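Local structure of putative peptidyl-arginine deiminase (Chlorobium tepidum, 1XKN) at residues Gly158-Thr171 / Gly216-Val230. The protein probably hydrolyses the guanidinium group of agmatine or of peptidyl-arginine, releasing ammonia. Sequence-based numbering, arbitrary orientation.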
loop_
_atom_site.group_PDB
_atom_site.type_symbol
_atom_site.label_atom_id
_atom_site.label_comp_id
_atom_site.label_asym_id
_atom_site.label_seq_id
_atom_site.Cartn_x
_atom_site.Cartn_y
_atom_site.Cartn_z
ATOM N N GLY A 158 0.584 -4.206 -2.352
ATOM C CA GLY A 158 1.836 -3.883 -1.693
ATOM C C GLY A 158 3.055 -4.470 -2.384
ATOM O O GLY A 158 4.192 -4.137 -2.037
ATOM N N ALA A 159 2.820 -5.334 -3.367
ATOM C CA ALA A 159 3.906 -5.972 -4.102
ATOM C C ALA A 159 4.320 -5.195 -5.347
ATOM O O ALA A 159 5.296 -5.547 -6.014
ATOM C CB ALA A 159 3.506 -7.393 -4.486
ATOM N N ILE A 160 3.584 -4.134 -5.658
ATOM C CA ILE A 160 3.899 -3.316 -6.828
ATOM C C ILE A 160 3.877 -1.834 -6.460
ATOM O O ILE A 160 3.292 -1.445 -5.451
ATOM C CB ILE A 160 2.886 -3.550 -7.984
ATOM C CG1 ILE A 160 1.472 -3.191 -7.525
ATOM C CG2 ILE A 160 2.943 -5.002 -8.444
ATOM C CD1 ILE A 160 0.456 -3.137 -8.651
ATOM N N ASP A 161 4.535 -1.012 -7.271
ATOM C CA ASP A 161 4.575 0.430 -7.054
ATOM C C ASP A 161 4.804 1.072 -8.417
ATOM O O ASP A 161 5.783 0.764 -9.094
ATOM C CB ASP A 161 5.702 0.794 -6.082
ATOM C CG ASP A 161 5.666 2.254 -5.668
ATOM O OD1 ASP A 161 6.272 3.089 -6.368
ATOM O OD2 ASP A 161 5.015 2.563 -4.648
ATOM N N VAL A 162 3.897 1.954 -8.825
ATOM C CA VAL A 162 4.002 2.592 -10.137
ATOM C C VAL A 162 4.390 4.068 -10.102
ATOM O O VAL A 162 4.154 4.758 -9.111
ATOM C CB VAL A 162 2.673 2.448 -10.922
ATOM C CG1 VAL A 162 2.301 0.978 -11.042
ATOM C CG2 VAL A 162 1.557 3.219 -10.219
ATOM N N ASN A 163 4.988 4.554 -11.188
ATOM C CA ASN A 163 5.392 5.956 -11.247
ATOM C C ASN A 163 4.328 6.794 -11.955
ATOM O O ASN A 163 4.473 8.007 -12.102
ATOM C CB ASN A 163 6.754 6.094 -11.945
ATOM C CG ASN A 163 6.651 6.054 -13.455
ATOM O OD1 ASN A 163 5.849 5.313 -14.015
ATOM N ND2 ASN A 163 7.477 6.849 -14.123
ATOM N N GLY A 164 3.256 6.131 -12.386
ATOM C CA GLY A 164 2.158 6.819 -13.048
ATOM C C GLY A 164 2.422 7.240 -14.478
ATOM O O GLY A 164 1.643 7.993 -15.067
ATOM N N ALA A 165 3.518 6.752 -15.049
ATOM C CA ALA A 165 3.867 7.107 -16.414
ATOM C C ALA A 165 4.420 5.926 -17.199
ATOM O O ALA A 165 5.117 6.113 -18.198
ATOM C CB ALA A 165 4.871 8.253 -16.413
ATOM N N GLY A 166 4.129 4.712 -16.743
ATOM C CA GLY A 166 4.598 3.545 -17.469
ATOM C C GLY A 166 5.540 2.602 -16.747
ATOM O O GLY A 166 5.771 1.485 -17.216
ATOM N N LEU A 167 6.093 3.038 -15.622
ATOM C CA LEU A 167 7.003 2.191 -14.865
ATOM C C LEU A 167 6.300 1.520 -13.702
ATOM O O LEU A 167 5.390 2.087 -13.098
ATOM C CB LEU A 167 8.175 3.005 -14.316
ATOM C CG LEU A 167 9.011 3.814 -15.310
ATOM C CD1 LEU A 167 10.145 4.493 -14.554
ATOM C CD2 LEU A 167 9.552 2.909 -16.400
ATOM N N LEU A 168 6.725 0.298 -13.402
ATOM C CA LEU A 168 6.181 -0.458 -12.282
ATOM C C LEU A 168 7.354 -1.150 -11.602
ATOM O O LEU A 168 8.111 -1.892 -12.237
ATOM C CB LEU A 168 5.142 -1.485 -12.755
ATOM C CG LEU A 168 4.500 -2.338 -11.653
ATOM C CD1 LEU A 168 3.101 -2.764 -12.069
ATOM C CD2 LEU A 168 5.369 -3.558 -11.353
ATOM N N LEU A 169 7.502 -0.873 -10.311
ATOM C CA LEU A 169 8.572 -1.436 -9.496
ATOM C C LEU A 169 8.021 -2.607 -8.685
ATOM O O LEU A 169 6.943 -2.511 -8.097
ATOM C CB LEU A 169 9.109 -0.358 -8.550
ATOM C CG LEU A 169 10.329 -0.687 -7.694
ATOM C CD1 LEU A 169 11.539 -0.860 -8.599
ATOM C CD2 LEU A 169 10.579 0.431 -6.684
ATOM N N THR A 170 8.758 -3.714 -8.654
ATOM C CA THR A 170 8.320 -4.890 -7.903
ATOM C C THR A 170 9.538 -5.693 -7.456
ATOM O O THR A 170 10.670 -5.229 -7.594
ATOM C CB THR A 170 7.385 -5.775 -8.767
ATOM O OG1 THR A 170 6.790 -6.791 -7.951
ATOM C CG2 THR A 170 8.159 -6.436 -9.901
ATOM N N THR A 171 9.317 -6.882 -6.905
ATOM C CA THR A 171 10.439 -7.711 -6.473
ATOM C C THR A 171 10.306 -9.124 -7.005
ATOM O O THR A 171 9.202 -9.659 -7.135
ATOM C CB THR A 171 10.555 -7.806 -4.934
ATOM O OG1 THR A 171 9.422 -8.507 -4.411
ATOM C CG2 THR A 171 10.634 -6.424 -4.314
ATOM N N GLY A 216 8.851 -10.620 0.577
ATOM C CA GLY A 216 9.528 -9.529 -0.106
ATOM C C GLY A 216 8.738 -8.397 -0.739
ATOM O O GLY A 216 9.125 -7.911 -1.797
ATOM N N HIS A 217 7.654 -7.951 -0.111
ATOM C CA HIS A 217 6.891 -6.845 -0.688
ATOM C C HIS A 217 7.769 -5.630 -0.926
ATOM O O HIS A 217 8.540 -5.222 -0.056
ATOM C CB HIS A 217 5.736 -6.438 0.219
ATOM C CG HIS A 217 4.448 -7.120 -0.111
ATOM N ND1 HIS A 217 3.263 -6.812 0.519
ATOM C CD2 HIS A 217 4.159 -8.097 -1.003
ATOM C CE1 HIS A 217 2.297 -7.570 0.029
ATOM N NE2 HIS A 217 2.816 -8.358 -0.896
ATOM N N VAL A 218 7.628 -5.040 -2.104
ATOM C CA VAL A 218 8.412 -3.875 -2.461
ATOM C C VAL A 218 8.059 -2.694 -1.562
ATOM O O VAL A 218 8.925 -1.877 -1.244
ATOM C CB VAL A 218 8.180 -3.488 -3.948
ATOM C CG1 VAL A 218 6.781 -2.918 -4.147
ATOM C CG2 VAL A 218 9.244 -2.504 -4.403
ATOM N N ASP A 219 6.806 -2.619 -1.114
ATOM C CA ASP A 219 6.402 -1.488 -0.281
ATOM C C ASP A 219 6.996 -1.466 1.131
ATOM O O ASP A 219 6.592 -0.662 1.970
ATOM C CB ASP A 219 4.867 -1.339 -0.255
ATOM C CG ASP A 219 4.172 -2.294 0.700
ATOM O OD1 ASP A 219 4.797 -3.262 1.168
ATOM O OD2 ASP A 219 2.968 -2.063 0.982
ATOM N N ASP A 220 7.958 -2.345 1.398
ATOM C CA ASP A 220 8.637 -2.337 2.691
ATOM C C ASP A 220 10.083 -1.951 2.396
ATOM O O ASP A 220 10.935 -1.972 3.285
ATOM C CB ASP A 220 8.617 -3.719 3.364
ATOM C CG ASP A 220 7.341 -3.979 4.144
ATOM O OD1 ASP A 220 6.726 -3.010 4.629
ATOM O OD2 ASP A 220 6.966 -5.163 4.289
HETATM N N MSE A 221 10.349 -1.558 1.152
HETATM C CA MSE A 221 11.715 -1.245 0.746
HETATM C C MSE A 221 11.943 -0.069 -0.214
HETATM O O MSE A 221 12.759 0.809 0.060
HETATM C CB MSE A 221 12.310 -2.523 0.144
HETATM C CG MSE A 221 13.731 -2.433 -0.352
HETATM SE SE MSE A 221 14.341 -4.207 -0.817
HETATM C CE MSE A 221 13.094 -4.577 -2.240
ATOM N N ALA A 222 11.236 -0.066 -1.340
ATOM C CA ALA A 222 11.403 0.976 -2.345
ATOM C C ALA A 222 10.064 1.512 -2.834
ATOM O O ALA A 222 9.103 0.753 -3.001
ATOM C CB ALA A 222 12.210 0.432 -3.513
ATOM N N ARG A 223 10.009 2.820 -3.076
ATOM C CA ARG A 223 8.775 3.477 -3.511
ATOM C C ARG A 223 9.021 4.656 -4.453
ATOM O O ARG A 223 9.969 5.415 -4.276
ATOM C CB ARG A 223 8.026 4.020 -2.287
ATOM C CG ARG A 223 7.684 3.006 -1.202
ATOM C CD ARG A 223 6.472 2.175 -1.592
ATOM N NE ARG A 223 5.339 3.025 -1.945
ATOM C CZ ARG A 223 4.603 3.700 -1.070
ATOM N NH1 ARG A 223 3.600 4.456 -1.490
ATOM N NH2 ARG A 223 4.857 3.602 0.226
ATOM N N PHE A 224 8.164 4.813 -5.456
ATOM C CA PHE A 224 8.287 5.963 -6.345
ATOM C C PHE A 224 7.744 7.149 -5.545
ATOM O O PHE A 224 6.759 7.001 -4.824
ATOM C CB PHE A 224 7.432 5.784 -7.606
ATOM C CG PHE A 224 8.143 5.098 -8.733
ATOM C CD1 PHE A 224 9.194 5.733 -9.393
ATOM C CD2 PHE A 224 7.779 3.814 -9.123
ATOM C CE1 PHE A 224 9.877 5.095 -10.424
ATOM C CE2 PHE A 224 8.452 3.171 -10.148
ATOM C CZ PHE A 224 9.505 3.810 -10.804
ATOM N N VAL A 225 8.391 8.310 -5.647
ATOM C CA VAL A 225 7.921 9.509 -4.948
ATOM C C VAL A 225 7.492 10.534 -5.994
ATOM O O VAL A 225 6.738 11.461 -5.702
ATOM C CB VAL A 225 8.995 10.129 -4.011
ATOM C CG1 VAL A 225 9.176 9.249 -2.780
ATOM C CG2 VAL A 225 10.308 10.299 -4.749
ATOM N N ASN A 226 8.007 10.365 -7.207
ATOM C CA ASN A 226 7.643 11.192 -8.351
ATOM C C ASN A 226 7.997 10.408 -9.612
ATOM O O ASN A 226 8.545 9.306 -9.534
ATOM C CB ASN A 226 8.309 12.585 -8.326
ATOM C CG ASN A 226 9.816 12.539 -8.442
ATOM O OD1 ASN A 226 10.365 12.007 -9.401
ATOM N ND2 ASN A 226 10.497 13.122 -7.456
ATOM N N GLU A 227 7.662 10.967 -10.766
ATOM C CA GLU A 227 7.884 10.320 -12.052
ATOM C C GLU A 227 9.246 9.667 -12.283
ATOM O O GLU A 227 9.329 8.610 -12.912
ATOM C CB GLU A 227 7.601 11.331 -13.162
ATOM C CG GLU A 227 7.208 10.726 -14.487
ATOM C CD GLU A 227 6.407 11.697 -15.331
ATOM O OE1 GLU A 227 6.984 12.700 -15.807
ATOM O OE2 GLU A 227 5.191 11.469 -15.494
ATOM N N ASN A 228 10.314 10.285 -11.789
ATOM C CA ASN A 228 11.640 9.717 -11.996
ATOM C C ASN A 228 12.473 9.563 -10.733
ATOM O O ASN A 228 13.698 9.474 -10.804
ATOM C CB ASN A 228 12.407 10.541 -13.044
ATOM C CG ASN A 228 12.565 12.004 -12.658
ATOM O OD1 ASN A 228 12.841 12.851 -13.515
ATOM N ND2 ASN A 228 12.405 12.310 -11.379
ATOM N N THR A 229 11.816 9.501 -9.578
ATOM C CA THR A 229 12.547 9.359 -8.325
ATOM C C THR A 229 12.043 8.218 -7.453
ATOM O O THR A 229 10.846 8.097 -7.195
ATOM C CB THR A 229 12.502 10.663 -7.504
ATOM O OG1 THR A 229 13.005 11.742 -8.303
ATOM C CG2 THR A 229 13.358 10.531 -6.251
ATOM N N VAL A 230 12.973 7.381 -7.006
ATOM C CA VAL A 230 12.647 6.254 -6.150
ATOM C C VAL A 230 13.346 6.405 -4.809
ATOM O O VAL A 230 14.540 6.709 -4.755
ATOM C CB VAL A 230 13.105 4.915 -6.771
ATOM C CG1 VAL A 230 12.836 3.765 -5.802
ATOM C CG2 VAL A 230 12.377 4.676 -8.077
HETATM O O HOH W 1 6.967 -6.960 -4.235
HETATM O O HOH W 2 4.520 5.284 -4.554
HETATM O O HOH W 3 3.530 10.275 -13.293
#
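Phe224, Leu169 and Val218 form the apolar seam of a buried contact between the 160-162/167-171 hairpin and the neighbouring 216-230 segment, whose strands belong to a separate sheet. CB of Asn163 sits squarely over one face of the Phe224 ring, 3.4 Å from its centroid. Leu169, with CG anti to the backbone N (chi1 -174°), sends CD2 against CB of Ala222 at 3.6 Å and CG against CG2 of Val218. Asp161 bridges the sheets with both oxygens: OD1 accepts from Phe224 N at 2.7 Å, and OD2 accepts a hydrogen bond from Arg223 NE at 2.8 Å, as part of a salt bridge. Both donors stand above the carboxylate plane, although OD2 lies close to the guanidinium plane; Glu11 pairs with NH1 of the same arginine. At the hairpin end Asn163 ND2 gives a nearly straight bond (173°) to Glu227 O, in the carbonyl plane, and Asn163 OD1 accepts from Ala165 N, forming an Asx turn, and from Leu167 N on the opposite face of the amide. At the other end Thr171 OG1 bonds to Gly216 O (2.7 Å) and caps the helix that follows, and the Gly158-Ala159 backbone covers one face of the His217 ring, whose NE2 is bonded to Glu156. Both three-stranded sheets, 160-162/167-171/201-205 and 222-226/229-233/265-269, run antiparallel then parallel, consistent with repeated modules of the guanidine-modifying (pentein) fold.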